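Local coordinates for protein polyketide synthase type I (Bacillus amyloliquefaciens, PDB 5KKU) that forms the N-terminal dehydratase domain of a polyketide synthase of the difficidin assembly line and probably removes water from carrier-bound intermediates, at residues Leu126-Glu129 and Ala130-Asn134; Tyr145-Ala148 and Arg149-His152; Tyr166-Gln169 and Asp170-Leu174; Glu188-Lys191 and Ala192-Phe196. All coordinates share one frame; numbering follows the deposited sequence.

Contact 1: residues Leu126-Glu129 and Ala130-Asn134; sequences LNIE and AFMKN
The ring of Phe131 is approached obliquely by CD1 of Leu126, 4.2 Å from its CD2, while Leu174 and Glu172 of strand 172-178 and Tyr166 and Leu168 of strand 162-168 supply further contacts. The flat amide of Asn127 caps the start of helix 128-133: Ala130 N donates to Asn127 OD1 at 3.0 Å, a straight bond (164° at the hydrogen) that reaches the oxygen from above the carbonyl plane. With CG anti to the backbone N (chi1 -163°), the amide folds back over the first turn, and OD1 also lies 3.4 Å from Ala130 CB. The backbone oxygen of Asn127 accepts from Phe131 N, followed by the i to i+4 bonds from Met132 N to Ile128 O and from Lys133 N to Glu129 O. Alongside each other on the exposed side, Glu129 and Lys133 form a salt bridge, with NZ 3.0 Å from OE2 and nearly in line with its C-O bond. Ile128 and Met132 also run side by side, CG2 to SD 4.1 Å, and both touch Tyr238. The result is a short amphipathic helix with an asparagine N-cap, its apolar side laid on strands of the predicted C-terminal hotdog fold and its charged side turned outward.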
ATOM      1  N   LEU A 126      14.258  16.990   0.440  1.00 29.54           N
ATOM      2  CA  LEU A 126      14.214  17.387  -0.927  1.00 28.21           C
ATOM      3  C   LEU A 126      13.451  18.675  -1.058  1.00 31.30           C
ATOM      4  O   LEU A 126      12.467  18.885  -0.393  1.00 24.30           O
ATOM      5  CB  LEU A 126      13.493  16.240  -1.657  1.00 26.38           C
ATOM      6  CG  LEU A 126      13.011  16.404  -3.088  1.00 30.15           C
ATOM      7  CD1 LEU A 126      14.130  16.219  -4.081  1.00 19.50           C
ATOM      8  CD2 LEU A 126      11.845  15.486  -3.386  1.00 27.39           C
ATOM      9  N   ASN A 127      13.928  19.526  -1.944  1.00 26.69           N
ATOM     10  CA  ASN A 127      13.259  20.762  -2.219  1.00 30.34           C
ATOM     11  C   ASN A 127      12.098  20.532  -3.152  1.00 24.31           C
ATOM     12  O   ASN A 127      12.281  20.480  -4.334  1.00 28.00           O
ATOM     13  CB  ASN A 127      14.206  21.812  -2.801  1.00 24.54           C
ATOM     14  CG  ASN A 127      13.652  23.215  -2.725  1.00 25.10           C
ATOM     15  OD1 ASN A 127      12.528  23.483  -3.046  1.00 26.30           O
ATOM     16  ND2 ASN A 127      14.463  24.102  -2.285  1.00 22.46           N
ATOM     17  N   ILE A 128      10.913  20.433  -2.584  1.00 20.06           N
ATOM     18  CA  ILE A 128       9.710  20.138  -3.323  1.00 26.73           C
ATOM     19  C   ILE A 128       9.431  21.185  -4.397  1.00 30.90           C
ATOM     20  O   ILE A 128       9.225  20.811  -5.510  1.00 33.15           O
ATOM     21  CB  ILE A 128       8.499  19.848  -2.425  1.00 30.74           C
ATOM     22  CG1 ILE A 128       8.541  18.434  -1.882  1.00 30.36           C
ATOM     23  CG2 ILE A 128       7.204  19.873  -3.192  1.00 22.50           C
ATOM     24  CD1 ILE A 128       9.621  18.200  -0.920  1.00 25.19           C
ATOM     25  N   GLU A 129       9.423  22.441  -4.028  1.00 26.60           N
ATOM     26  CA  GLU A 129       9.210  23.519  -4.941  1.00 25.13           C
ATOM     27  C   GLU A 129      10.183  23.535  -6.106  1.00 25.00           C
ATOM     28  O   GLU A 129       9.782  23.713  -7.207  1.00 26.03           O
ATOM     29  CB  GLU A 129       9.402  24.803  -4.219  1.00 30.99           C
ATOM     30  CG  GLU A 129       8.265  25.462  -3.538  1.00 36.85           C
ATOM     31  CD  GLU A 129       8.612  26.925  -3.379  1.00 42.18           C
ATOM     32  OE1 GLU A 129       8.943  27.350  -2.287  1.00 46.55           O
ATOM     33  OE2 GLU A 129       8.635  27.638  -4.381  1.00 45.27           O
ATOM     34  N   ALA A 130      11.440  23.380  -5.808  1.00 22.20           N
ATOM     35  CA  ALA A 130      12.427  23.387  -6.820  1.00 26.38           C
ATOM     36  C   ALA A 130      12.290  22.227  -7.787  1.00 25.54           C
ATOM     37  O   ALA A 130      12.517  22.392  -8.924  1.00 29.91           O
ATOM     38  CB  ALA A 130      13.806  23.434  -6.221  1.00 20.50           C
ATOM     39  N   PHE A 131      11.926  21.058  -7.277  1.00 28.14           N
ATOM     40  CA  PHE A 131      11.696  19.881  -8.096  1.00 27.29           C
ATOM     41  C   PHE A 131      10.586  20.134  -9.078  1.00 22.95           C
ATOM     42  O   PHE A 131      10.713  19.832 -10.207  1.00 27.25           O
ATOM     43  CB  PHE A 131      11.387  18.636  -7.275  1.00 21.93           C
ATOM     44  CG  PHE A 131      11.525  17.358  -8.049  1.00 27.00           C
ATOM     45  CD1 PHE A 131      10.502  16.883  -8.824  1.00 25.28           C
ATOM     46  CD2 PHE A 131      12.680  16.639  -8.002  1.00 22.00           C
ATOM     47  CE1 PHE A 131      10.641  15.744  -9.560  1.00 25.73           C
ATOM     48  CE2 PHE A 131      12.820  15.495  -8.709  1.00 23.22           C
ATOM     49  CZ  PHE A 131      11.793  15.031  -9.485  1.00 23.14           C
ATOM     50  N   MET A 132       9.491  20.681  -8.607  1.00 23.38           N
ATOM     51  CA  MET A 132       8.341  20.976  -9.451  1.00 27.04           C
ATOM     52  C   MET A 132       8.595  22.018 -10.534  1.00 27.75           C
ATOM     53  O   MET A 132       8.241  21.829 -11.654  1.00 22.66           O
ATOM     54  CB  MET A 132       7.149  21.400  -8.620  1.00 28.95           C
ATOM     55  CG  MET A 132       6.427  20.306  -7.866  1.00 33.39           C
ATOM     56  SD  MET A 132       5.258  20.950  -6.673  1.00 44.78           S
ATOM     57  CE  MET A 132       4.225  19.575  -6.364  1.00 30.17           C
ATOM     58  N   LYS A 133       9.243  23.118 -10.173  1.00 26.04           N
ATOM     59  CA  LYS A 133       9.523  24.209 -11.077  1.00 20.52           C
ATOM     60  C   LYS A 133      10.575  23.890 -12.090  1.00 20.34           C
ATOM     61  O   LYS A 133      10.600  24.437 -13.109  1.00 21.68           O
ATOM     62  CB  LYS A 133       9.899  25.464 -10.325  1.00 17.49           C
ATOM     63  CG  LYS A 133       8.757  26.072  -9.566  1.00 27.52           C
ATOM     64  CD  LYS A 133       9.150  27.214  -8.686  1.00 23.61           C
ATOM     65  CE  LYS A 133       7.953  28.034  -8.326  1.00 26.56           C
ATOM     66  NZ  LYS A 133       8.150  28.810  -7.085  1.00 33.43           N
ATOM     67  N   ASN A 134      11.419  22.946 -11.782  1.00 20.11           N
ATOM     68  CA  ASN A 134      12.448  22.580 -12.685  1.00 19.35           C
ATOM     69  C   ASN A 134      12.283  21.207 -13.308  1.00 19.97           C
ATOM     70  O   ASN A 134      13.154  20.689 -13.878  1.00 24.89           O
ATOM     71  CB  ASN A 134      13.764  22.753 -12.000  1.00 22.22           C
ATOM     72  CG  ASN A 134      13.979  24.154 -11.515  1.00 23.96           C
ATOM     73  OD1 ASN A 134      13.819  25.087 -12.216  1.00 31.80           O
ATOM     74  ND2 ASN A 134      14.354  24.274 -10.320  1.00 28.41           N
TER

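Contact 2: residues Tyr145-Ala148 and Arg149-His152; sequences YGIA and RRSH
Arg149 lays its guanidinium against the backbone at the start of helix 146-150, a short helix that a Schellman motif closes at His152, within the predicted C-terminal hotdog fold. One face of the group covers Gly146, whose CA is 3.5 Å from NH2, and NH1 comes within 3.4 Å of Tyr145 CB. A bend at chi3 (-54°) turns the arginine back along the helix, and NH1 is held by a hydrogen bond to His142 O. Arg149 N donates to Tyr145 O. The tyrosine ring leads away from the helix, its OH bonded to Asn161 N and its side chain about 5 Å from that of Asp198, the predicted proton donor. Arg150 donates its backbone N to Gly146 O and folds its guanidinium over the Gly146-Ile147 peptide, with the glycine oxygen beneath one face and badly angled for a bond from NE. The side chain crosses that of Ile147, NH1 lying 3.3 Å from CG1. Ser151 N continues the helical pattern to Ile147 O with a bent bond, 139° at the hydrogen, and its OG reaches Ala148 O in a weak one. His152 then takes positive phi (64°) as the C-prime residue, its imidazole stacked on His28. Its N bonds to Arg149 O at 3.1 Å, while Ile153 N turns back to Ala148 O.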
ATOM      1  N   TYR A 145      -3.404   6.889 -13.236  1.00 28.95           N
ATOM      2  CA  TYR A 145      -4.395   5.909 -12.864  1.00 28.45           C
ATOM      3  C   TYR A 145      -4.927   5.137 -14.117  1.00 37.12           C
ATOM      4  O   TYR A 145      -5.508   4.097 -14.019  1.00 31.61           O
ATOM      5  CB  TYR A 145      -5.543   6.571 -12.100  1.00 24.14           C
ATOM      6  CG  TYR A 145      -5.294   6.820 -10.635  1.00 30.02           C
ATOM      7  CD1 TYR A 145      -5.185   5.779  -9.735  1.00 29.57           C
ATOM      8  CD2 TYR A 145      -5.138   8.080 -10.157  1.00 25.05           C
ATOM      9  CE1 TYR A 145      -4.953   5.988  -8.421  1.00 22.94           C
ATOM     10  CE2 TYR A 145      -4.905   8.291  -8.840  1.00 29.11           C
ATOM     11  CZ  TYR A 145      -4.813   7.237  -7.988  1.00 28.77           C
ATOM     12  OH  TYR A 145      -4.587   7.419  -6.693  1.00 28.96           O
ATOM     13  N   GLY A 146      -4.694   5.697 -15.290  1.00 35.03           N
ATOM     14  CA  GLY A 146      -5.125   5.114 -16.521  1.00 28.62           C
ATOM     15  C   GLY A 146      -4.551   3.751 -16.693  1.00 34.99           C
ATOM     16  O   GLY A 146      -5.088   2.945 -17.359  1.00 34.20           O
ATOM     17  N   ILE A 147      -3.443   3.512 -16.049  1.00 37.53           N
ATOM     18  CA  ILE A 147      -2.807   2.236 -16.105  1.00 37.85           C
ATOM     19  C   ILE A 147      -3.626   1.192 -15.334  1.00 36.01           C
ATOM     20  O   ILE A 147      -3.777   0.086 -15.775  1.00 35.64           O
ATOM     21  CB  ILE A 147      -1.367   2.351 -15.647  1.00 37.85           C
ATOM     22  CG1 ILE A 147      -0.604   3.206 -16.646  1.00 42.42           C
ATOM     23  CG2 ILE A 147      -0.740   0.989 -15.583  1.00 36.71           C
ATOM     24  CD1 ILE A 147       0.627   3.881 -16.117  1.00 38.71           C
ATOM     25  N   ALA A 148      -4.170   1.589 -14.202  1.00 34.39           N
ATOM     26  CA  ALA A 148      -4.970   0.724 -13.430  1.00 27.94           C
ATOM     27  C   ALA A 148      -6.298   0.495 -14.129  1.00 32.37           C
ATOM     28  O   ALA A 148      -6.776  -0.611 -14.132  1.00 28.86           O
ATOM     29  CB  ALA A 148      -5.151   1.269 -12.042  1.00 18.40           C
ATOM     30  N   ARG A 149      -6.824   1.510 -14.779  1.00 26.29           N
ATOM     31  CA  ARG A 149      -8.122   1.411 -15.374  1.00 32.65           C
ATOM     32  C   ARG A 149      -8.164   0.491 -16.525  1.00 33.15           C
ATOM     33  O   ARG A 149      -9.081  -0.203 -16.670  1.00 35.26           O
ATOM     34  CB  ARG A 149      -8.684   2.764 -15.771  1.00 30.94           C
ATOM     35  CG  ARG A 149      -9.152   3.633 -14.636  1.00 24.06           C
ATOM     36  CD  ARG A 149      -9.864   4.868 -15.120  1.00 29.79           C
ATOM     37  NE  ARG A 149      -9.156   5.718 -16.085  1.00 35.73           N
ATOM     38  CZ  ARG A 149      -8.279   6.676 -15.799  1.00 37.12           C
ATOM     39  NH1 ARG A 149      -7.915   6.944 -14.575  1.00 35.08           N
ATOM     40  NH2 ARG A 149      -7.743   7.352 -16.770  1.00 37.76           N
ATOM     41  N   ARG A 150      -7.108   0.494 -17.282  1.00 37.26           N
ATOM     42  CA  ARG A 150      -7.058  -0.309 -18.454  1.00 36.25           C
ATOM     43  C   ARG A 150      -6.613  -1.697 -18.068  1.00 39.01           C
ATOM     44  O   ARG A 150      -6.836  -2.624 -18.784  1.00 43.11           O
ATOM     45  CB  ARG A 150      -6.304   0.388 -19.603  1.00 29.09           C
ATOM     46  CG  ARG A 150      -4.807   0.597 -19.446  1.00 40.04           C
ATOM     47  CD  ARG A 150      -4.171   1.396 -20.580  1.00 35.75           C
ATOM     48  NE  ARG A 150      -4.055   2.802 -20.243  1.00 46.25           N
ATOM     49  CZ  ARG A 150      -2.953   3.383 -19.809  1.00 42.76           C
ATOM     50  NH1 ARG A 150      -1.853   2.705 -19.695  1.00 49.49           N
ATOM     51  NH2 ARG A 150      -2.949   4.637 -19.497  1.00 40.32           N
ATOM     52  N   SER A 151      -6.060  -1.845 -16.883  1.00 37.81           N
ATOM     53  CA  SER A 151      -5.863  -3.148 -16.323  1.00 32.97           C
ATOM     54  C   SER A 151      -7.032  -3.577 -15.400  1.00 30.86           C
ATOM     55  O   SER A 151      -6.894  -4.427 -14.603  1.00 35.20           O
ATOM     56  CB  SER A 151      -4.436  -3.289 -15.763  1.00 35.84           C
ATOM     57  OG  SER A 151      -4.309  -3.055 -14.394  1.00 44.17           O
ATOM     58  N   HIS A 152      -8.184  -2.968 -15.587  1.00 29.10           N
ATOM     59  CA  HIS A 152      -9.442  -3.315 -14.922  1.00 36.42           C
ATOM     60  C   HIS A 152      -9.454  -3.120 -13.442  1.00 33.04           C
ATOM     61  O   HIS A 152     -10.116  -3.801 -12.723  1.00 29.95           O
ATOM     62  CB  HIS A 152      -9.928  -4.710 -15.280  1.00 38.36           C
ATOM     63  CG  HIS A 152     -10.231  -4.856 -16.719  1.00 37.31           C
ATOM     64  ND1 HIS A 152      -9.352  -5.425 -17.593  1.00 35.63           N
ATOM     65  CD2 HIS A 152     -11.273  -4.428 -17.450  1.00 36.32           C
ATOM     66  CE1 HIS A 152      -9.859  -5.383 -18.805  1.00 44.84           C
ATOM     67  NE2 HIS A 152     -11.024  -4.777 -18.746  1.00 41.09           N
TER

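Contact 3: residues Tyr166-Gln169 and Asp170-Leu174; sequences YQLQ and DKEEL
Tyr166 pairs with Leu174 through two backbone bonds, the first almost straight (174° at the hydrogen): Tyr166 N to Leu174 O at 2.8 Å and Leu174 N to Tyr166 O at 3.0 Å, each donor in the carbonyl plane. The tyrosine ring turns its edge to that same Leu174 oxygen, 3.8 Å from CD1, and the two CB atoms lie on one face of the sheet. Gln167 and Glu173, a non-hydrogen-bonded pair, put their side chains on the other face, where Ser206 and Gly204 N hold the Glu173 carboxylate. Between the strands, CA-H...O contacts join Gln167 CA to Glu172 O and Glu173 CA to Tyr166 O. Leu168 returns to the face of Tyr166 and runs alongside Glu172, its CD2 3.6 Å from OE2; OE1 is bonded to Tyr240 OH. Leu168 N donates to Glu172 O, whereas Leu168 O takes two donors from the same face of its plane, Lys171 N at 3.1 Å and Glu172 N at 3.3 Å. Gln169 and Asp170 both take positive phi to turn the chain, though the modelled Asp170 carboxylate overlaps Gln169 O and its position is doubtful. Lys171 and Glu172 thus stand opposite Leu168 alone, a classic beta bulge at the tip of the antiparallel hairpin 162-168/172-178 in the predicted C-terminal hotdog fold.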
ATOM      1  N   TYR A 166       5.522  14.633 -11.497  1.00 24.13           N
ATOM      2  CA  TYR A 166       6.594  15.356 -12.114  1.00 22.90           C
ATOM      3  C   TYR A 166       7.756  14.441 -12.360  1.00 21.53           C
ATOM      4  O   TYR A 166       8.043  13.633 -11.576  1.00 24.64           O
ATOM      5  CB  TYR A 166       7.031  16.489 -11.228  1.00 19.84           C
ATOM      6  CG  TYR A 166       6.005  17.495 -10.947  1.00 25.48           C
ATOM      7  CD1 TYR A 166       5.117  17.338  -9.935  1.00 22.65           C
ATOM      8  CD2 TYR A 166       5.935  18.650 -11.684  1.00 30.34           C
ATOM      9  CE1 TYR A 166       4.174  18.280  -9.683  1.00 21.09           C
ATOM     10  CE2 TYR A 166       5.005  19.600 -11.421  1.00 25.46           C
ATOM     11  CZ  TYR A 166       4.119  19.400 -10.430  1.00 23.94           C
ATOM     12  OH  TYR A 166       3.200  20.316 -10.206  1.00 24.68           O
ATOM     13  N   GLN A 167       8.417  14.605 -13.464  1.00 18.97           N
ATOM     14  CA  GLN A 167       9.573  13.832 -13.813  1.00 25.31           C
ATOM     15  C   GLN A 167      10.758  14.737 -14.114  1.00 24.83           C
ATOM     16  O   GLN A 167      10.632  15.667 -14.850  1.00 22.78           O
ATOM     17  CB  GLN A 167       9.264  12.963 -15.013  1.00 18.45           C
ATOM     18  CG  GLN A 167      10.196  11.843 -15.202  1.00 22.59           C
ATOM     19  CD  GLN A 167       9.900  11.075 -16.447  1.00 31.67           C
ATOM     20  OE1 GLN A 167       9.344  10.003 -16.402  1.00 34.70           O
ATOM     21  NE2 GLN A 167      10.231  11.633 -17.551  1.00 30.60           N
ATOM     22  N   LEU A 168      11.904  14.421 -13.546  1.00 24.75           N
ATOM     23  CA  LEU A 168      13.095  15.193 -13.808  1.00 28.70           C
ATOM     24  C   LEU A 168      14.168  14.443 -14.556  1.00 32.93           C
ATOM     25  O   LEU A 168      14.732  13.528 -14.025  1.00 35.98           O
ATOM     26  CB  LEU A 168      13.668  15.774 -12.538  1.00 26.69           C
ATOM     27  CG  LEU A 168      15.003  16.474 -12.721  1.00 27.93           C
ATOM     28  CD1 LEU A 168      14.855  17.767 -13.503  1.00 26.18           C
ATOM     29  CD2 LEU A 168      15.765  16.660 -11.449  1.00 20.16           C
ATOM     30  N   GLN A 169      14.410  14.768 -15.809  1.00 38.76           N
ATOM     31  CA  GLN A 169      15.411  14.067 -16.637  1.00 40.01           C
ATOM     32  C   GLN A 169      15.302  12.602 -16.858  1.00 46.23           C
ATOM     33  O   GLN A 169      16.233  11.958 -17.224  1.00 54.40           O
ATOM     34  CB  GLN A 169      16.810  14.617 -16.344  1.00 36.95           C
ATOM     35  CG  GLN A 169      17.017  16.033 -16.823  1.00 36.86           C
ATOM     36  CD  GLN A 169      18.239  16.699 -16.264  1.00 40.09           C
ATOM     37  OE1 GLN A 169      19.154  16.055 -15.859  1.00 47.78           O
ATOM     38  NE2 GLN A 169      18.258  17.998 -16.272  1.00 46.09           N
ATOM     39  N   ASP A 170      14.133  12.066 -16.637  1.00 45.80           N
ATOM     40  CA  ASP A 170      13.906  10.706 -16.809  1.00 45.41           C
ATOM     41  C   ASP A 170      14.453   9.860 -15.649  1.00 43.81           C
ATOM     42  O   ASP A 170      14.519   8.677 -15.757  1.00 43.46           O
ATOM     43  CB  ASP A 170      14.274  10.084 -18.132  1.00 47.36           C
ATOM     44  CG  ASP A 170      15.734  10.138 -18.354  1.00 59.38           C
ATOM     45  OD1 ASP A 170      16.481  10.498 -17.427  1.00 64.13           O
ATOM     46  OD2 ASP A 170      16.157   9.825 -19.467  1.00 68.94           O
ATOM     47  N   LYS A 171      14.849  10.516 -14.549  1.00 33.89           N
ATOM     48  CA  LYS A 171      15.752   9.864 -13.622  1.00 32.00           C
ATOM     49  C   LYS A 171      14.983   9.923 -12.294  1.00 36.89           C
ATOM     50  O   LYS A 171      15.145   9.093 -11.464  1.00 39.22           O
ATOM     51  CB  LYS A 171      17.031  10.588 -13.521  1.00 32.29           C
ATOM     52  CG  LYS A 171      18.093  10.119 -14.468  1.00 45.88           C
ATOM     53  CD  LYS A 171      19.480  10.515 -14.005  1.00 39.22           C
ATOM     54  CE  LYS A 171      20.301  11.122 -15.113  1.00 41.29           C
ATOM     55  NZ  LYS A 171      21.458  11.927 -14.656  1.00 40.78           N
ATOM     56  N   GLU A 172      14.188  10.947 -12.086  1.00 28.60           N
ATOM     57  CA  GLU A 172      13.472  11.055 -10.833  1.00 25.96           C
ATOM     58  C   GLU A 172      12.006  11.364 -11.011  1.00 27.60           C
ATOM     59  O   GLU A 172      11.613  11.901 -11.967  1.00 23.52           O
ATOM     60  CB  GLU A 172      14.070  12.134  -9.947  1.00 28.44           C
ATOM     61  CG  GLU A 172      15.518  11.922  -9.545  1.00 33.53           C
ATOM     62  CD  GLU A 172      16.164  13.165  -8.976  1.00 34.31           C
ATOM     63  OE1 GLU A 172      15.885  13.573  -7.872  1.00 29.95           O
ATOM     64  OE2 GLU A 172      16.971  13.753  -9.662  1.00 40.57           O
ATOM     65  N   GLU A 173      11.219  10.986 -10.035  1.00 22.07           N
ATOM     66  CA  GLU A 173       9.811  11.229 -10.047  1.00 24.22           C
ATOM     67  C   GLU A 173       9.266  11.746  -8.719  1.00 25.97           C
ATOM     68  O   GLU A 173       9.729  11.399  -7.673  1.00 19.23           O
ATOM     69  CB  GLU A 173       9.101   9.951 -10.443  1.00 24.49           C
ATOM     70  CG  GLU A 173       7.610   9.997 -10.460  1.00 26.01           C
ATOM     71  CD  GLU A 173       6.987   8.662 -10.744  1.00 30.77           C
ATOM     72  OE1 GLU A 173       6.281   8.143  -9.896  1.00 30.67           O
ATOM     73  OE2 GLU A 173       7.203   8.129 -11.805  1.00 29.15           O
ATOM     74  N   LEU A 174       8.253  12.601  -8.814  1.00 25.12           N
ATOM     75  CA  LEU A 174       7.609  13.184  -7.644  1.00 22.45           C
ATOM     76  C   LEU A 174       6.101  13.203  -7.859  1.00 21.54           C
ATOM     77  O   LEU A 174       5.614  13.766  -8.839  1.00 18.95           O
ATOM     78  CB  LEU A 174       8.127  14.601  -7.395  1.00 16.09           C
ATOM     79  CG  LEU A 174       7.803  15.212  -6.031  1.00 21.37           C
ATOM     80  CD1 LEU A 174       7.931  14.169  -4.931  1.00 21.68           C
ATOM     81  CD2 LEU A 174       8.700  16.407  -5.750  1.00 17.07           C
TER

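Contact 4: residues Glu188-Lys191 and Ala192-Phe196; sequences EKFK and AHPAF
Phe190 and Pro194 cross at about a right angle, the proline CD poised over the centre of the phenylalanine ring, 3.6 Å from its centroid and 11° off the normal. This is a CH-pi contact, and the proline CG extends toward CE1 at 3.9 Å. His193 meets the phenylalanine differently: an edge-to-face pair with planes 55° apart, in which the Phe190 edge at CD2 stands over one imidazole face, 3.8 Å from CD2 of the histidine. The Phe190 CB points toward the residues that follow, and chi1 (-71°) sets CG beside the backbone N; from there the ring meets both residues. The imidazole, whose CG is anti to N and beside the carbonyl carbon, is fixed in rotation at two points: ND1 accepts from Ala195 N at 3.2 Å, within the ring plane, as the N-cap of helix 194-200, and NE2 bonds to Ala183 O. Asp40 of helix 37-49 receives a bond from Ala192 N, while Lys191 reaches Glu52 in a salt bridge. Since ND1 accepts, NE2 probably carries the proton given to Ala183 O, so a neutral histidine would suit this buried contact, which leads into the helix bearing the predicted proton donor Asp198.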
ATOM      1  N   GLU A 188      -7.018  11.660   9.792  1.00 32.50           N
ATOM      2  CA  GLU A 188      -6.375  11.552  11.041  1.00 26.41           C
ATOM      3  C   GLU A 188      -6.877  10.319  11.749  1.00 23.93           C
ATOM      4  O   GLU A 188      -6.453  10.074  12.811  1.00 30.60           O
ATOM      5  CB  GLU A 188      -6.524  12.842  11.836  1.00 32.79           C
ATOM      6  CG  GLU A 188      -5.734  13.965  11.193  1.00 35.00           C
ATOM      7  CD  GLU A 188      -5.844  15.304  11.867  1.00 41.08           C
ATOM      8  OE1 GLU A 188      -6.779  15.549  12.579  1.00 49.60           O
ATOM      9  OE2 GLU A 188      -4.979  16.135  11.672  1.00 46.80           O
ATOM     10  N   LYS A 189      -7.746   9.515  11.149  1.00 30.31           N
ATOM     11  CA  LYS A 189      -8.209   8.417  11.958  1.00 28.38           C
ATOM     12  C   LYS A 189      -7.328   7.233  11.716  1.00 29.19           C
ATOM     13  O   LYS A 189      -7.263   6.330  12.485  1.00 26.07           O
ATOM     14  CB  LYS A 189      -9.664   8.107  11.688  1.00 27.92           C
ATOM     15  CG  LYS A 189     -10.592   9.153  12.248  1.00 29.30           C
ATOM     16  CD  LYS A 189     -10.734   8.987  13.731  1.00 34.23           C
ATOM     17  CE  LYS A 189     -11.468  10.125  14.389  1.00 35.12           C
ATOM     18  NZ  LYS A 189     -12.441  10.765  13.499  1.00 35.34           N
ATOM     19  N   PHE A 190      -6.600   7.295  10.611  1.00 27.66           N
ATOM     20  CA  PHE A 190      -5.633   6.301  10.232  1.00 18.45           C
ATOM     21  C   PHE A 190      -4.265   6.641  10.800  1.00 27.10           C
ATOM     22  O   PHE A 190      -3.997   7.763  11.159  1.00 28.41           O
ATOM     23  CB  PHE A 190      -5.566   6.185   8.708  1.00 23.66           C
ATOM     24  CG  PHE A 190      -6.766   5.541   8.091  1.00 22.08           C
ATOM     25  CD1 PHE A 190      -6.990   4.208   8.221  1.00 22.53           C
ATOM     26  CD2 PHE A 190      -7.671   6.283   7.363  1.00 20.74           C
ATOM     27  CE1 PHE A 190      -8.082   3.611   7.645  1.00 22.80           C
ATOM     28  CE2 PHE A 190      -8.763   5.695   6.796  1.00 20.39           C
ATOM     29  CZ  PHE A 190      -8.979   4.358   6.948  1.00 17.02           C
ATOM     30  N   LYS A 191      -3.394   5.670  10.941  1.00 20.74           N
ATOM     31  CA  LYS A 191      -2.001   5.906  11.187  1.00 24.35           C
ATOM     32  C   LYS A 191      -1.283   6.224   9.882  1.00 30.00           C
ATOM     33  O   LYS A 191      -0.405   7.053   9.846  1.00 24.27           O
ATOM     34  CB  LYS A 191      -1.346   4.676  11.756  1.00 30.03           C
ATOM     35  CG  LYS A 191      -1.616   4.394  13.207  1.00 29.05           C
ATOM     36  CD  LYS A 191      -1.016   5.436  14.104  1.00 26.37           C
ATOM     37  CE  LYS A 191      -1.647   5.407  15.464  1.00 34.65           C
ATOM     38  NZ  LYS A 191      -0.725   5.734  16.560  1.00 43.80           N
ATOM     39  N   ALA A 192      -1.694   5.582   8.801  1.00 19.80           N
ATOM     40  CA  ALA A 192      -1.183   5.847   7.476  1.00 23.20           C
ATOM     41  C   ALA A 192      -2.407   5.546   6.640  1.00 28.35           C
ATOM     42  O   ALA A 192      -2.964   4.501   6.711  1.00 37.85           O
ATOM     43  CB  ALA A 192       0.072   5.084   7.195  1.00 21.52           C
ATOM     44  N   HIS A 193      -2.865   6.514   5.879  1.00 17.37           N
ATOM     45  CA  HIS A 193      -4.084   6.452   5.139  1.00 17.77           C
ATOM     46  C   HIS A 193      -3.817   5.489   3.993  1.00 24.28           C
ATOM     47  O   HIS A 193      -2.921   5.693   3.222  1.00 25.08           O
ATOM     48  CB  HIS A 193      -4.472   7.833   4.605  1.00 22.80           C
ATOM     49  CG  HIS A 193      -5.925   8.023   4.281  1.00 23.09           C
ATOM     50  ND1 HIS A 193      -6.572   7.346   3.286  1.00 21.76           N
ATOM     51  CD2 HIS A 193      -6.832   8.878   4.788  1.00 22.56           C
ATOM     52  CE1 HIS A 193      -7.816   7.756   3.210  1.00 20.06           C
ATOM     53  NE2 HIS A 193      -8.004   8.669   4.125  1.00 22.28           N
ATOM     54  N   PRO A 194      -4.663   4.494   3.876  1.00 22.10           N
ATOM     55  CA  PRO A 194      -4.551   3.502   2.837  1.00 19.71           C
ATOM     56  C   PRO A 194      -4.610   4.091   1.455  1.00 23.24           C
ATOM     57  O   PRO A 194      -3.933   3.615   0.603  1.00 19.54           O
ATOM     58  CB  PRO A 194      -5.734   2.615   3.109  1.00 24.30           C
ATOM     59  CG  PRO A 194      -5.866   2.652   4.545  1.00 18.46           C
ATOM     60  CD  PRO A 194      -5.552   4.044   4.935  1.00 20.94           C
ATOM     61  N   ALA A 195      -5.415   5.120   1.263  1.00 22.24           N
ATOM     62  CA  ALA A 195      -5.464   5.806  -0.007  1.00 21.95           C
ATOM     63  C   ALA A 195      -4.108   6.350  -0.412  1.00 25.59           C
ATOM     64  O   ALA A 195      -3.686   6.168  -1.496  1.00 22.25           O
ATOM     65  CB  ALA A 195      -6.489   6.900  -0.005  1.00 23.92           C
ATOM     66  N   PHE A 196      -3.438   7.020   0.506  1.00 23.39           N
ATOM     67  CA  PHE A 196      -2.102   7.486   0.310  1.00 16.47           C
ATOM     68  C   PHE A 196      -1.126   6.352   0.017  1.00 21.76           C
ATOM     69  O   PHE A 196      -0.364   6.466  -0.890  1.00 19.68           O
ATOM     70  CB  PHE A 196      -1.619   8.287   1.500  1.00 22.02           C
ATOM     71  CG  PHE A 196      -1.962   9.752   1.457  1.00 23.07           C
ATOM     72  CD1 PHE A 196      -1.984  10.449   0.279  1.00 19.45           C
ATOM     73  CD2 PHE A 196      -2.224  10.425   2.613  1.00 22.33           C
ATOM     74  CE1 PHE A 196      -2.303  11.765   0.250  1.00 23.21           C
ATOM     75  CE2 PHE A 196      -2.537  11.742   2.603  1.00 20.25           C
ATOM     76  CZ  PHE A 196      -2.569  12.416   1.421  1.00 24.85           C
TER

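Contact 4 is the buried one, nearest the chain centre, and relies on ring packing; the other three are partly buried and lean more on backbone bonds. Contacts 1 and 3 meet directly: Met132 packs on Tyr166, and Phe131 on Leu168 and Leu174, so the capped helix rests on the hairpin, about 22-25 Å from the centre of the chain and away from the predicted catalytic residues. Contacts 2 and 4 approach each other to about 5 Å at their nearest atoms without touching, and both have a side chain near Asp198. Side chains cap helix starts in contacts 1 and 4, whereas contact 2 closes a helix end with backbone bonds.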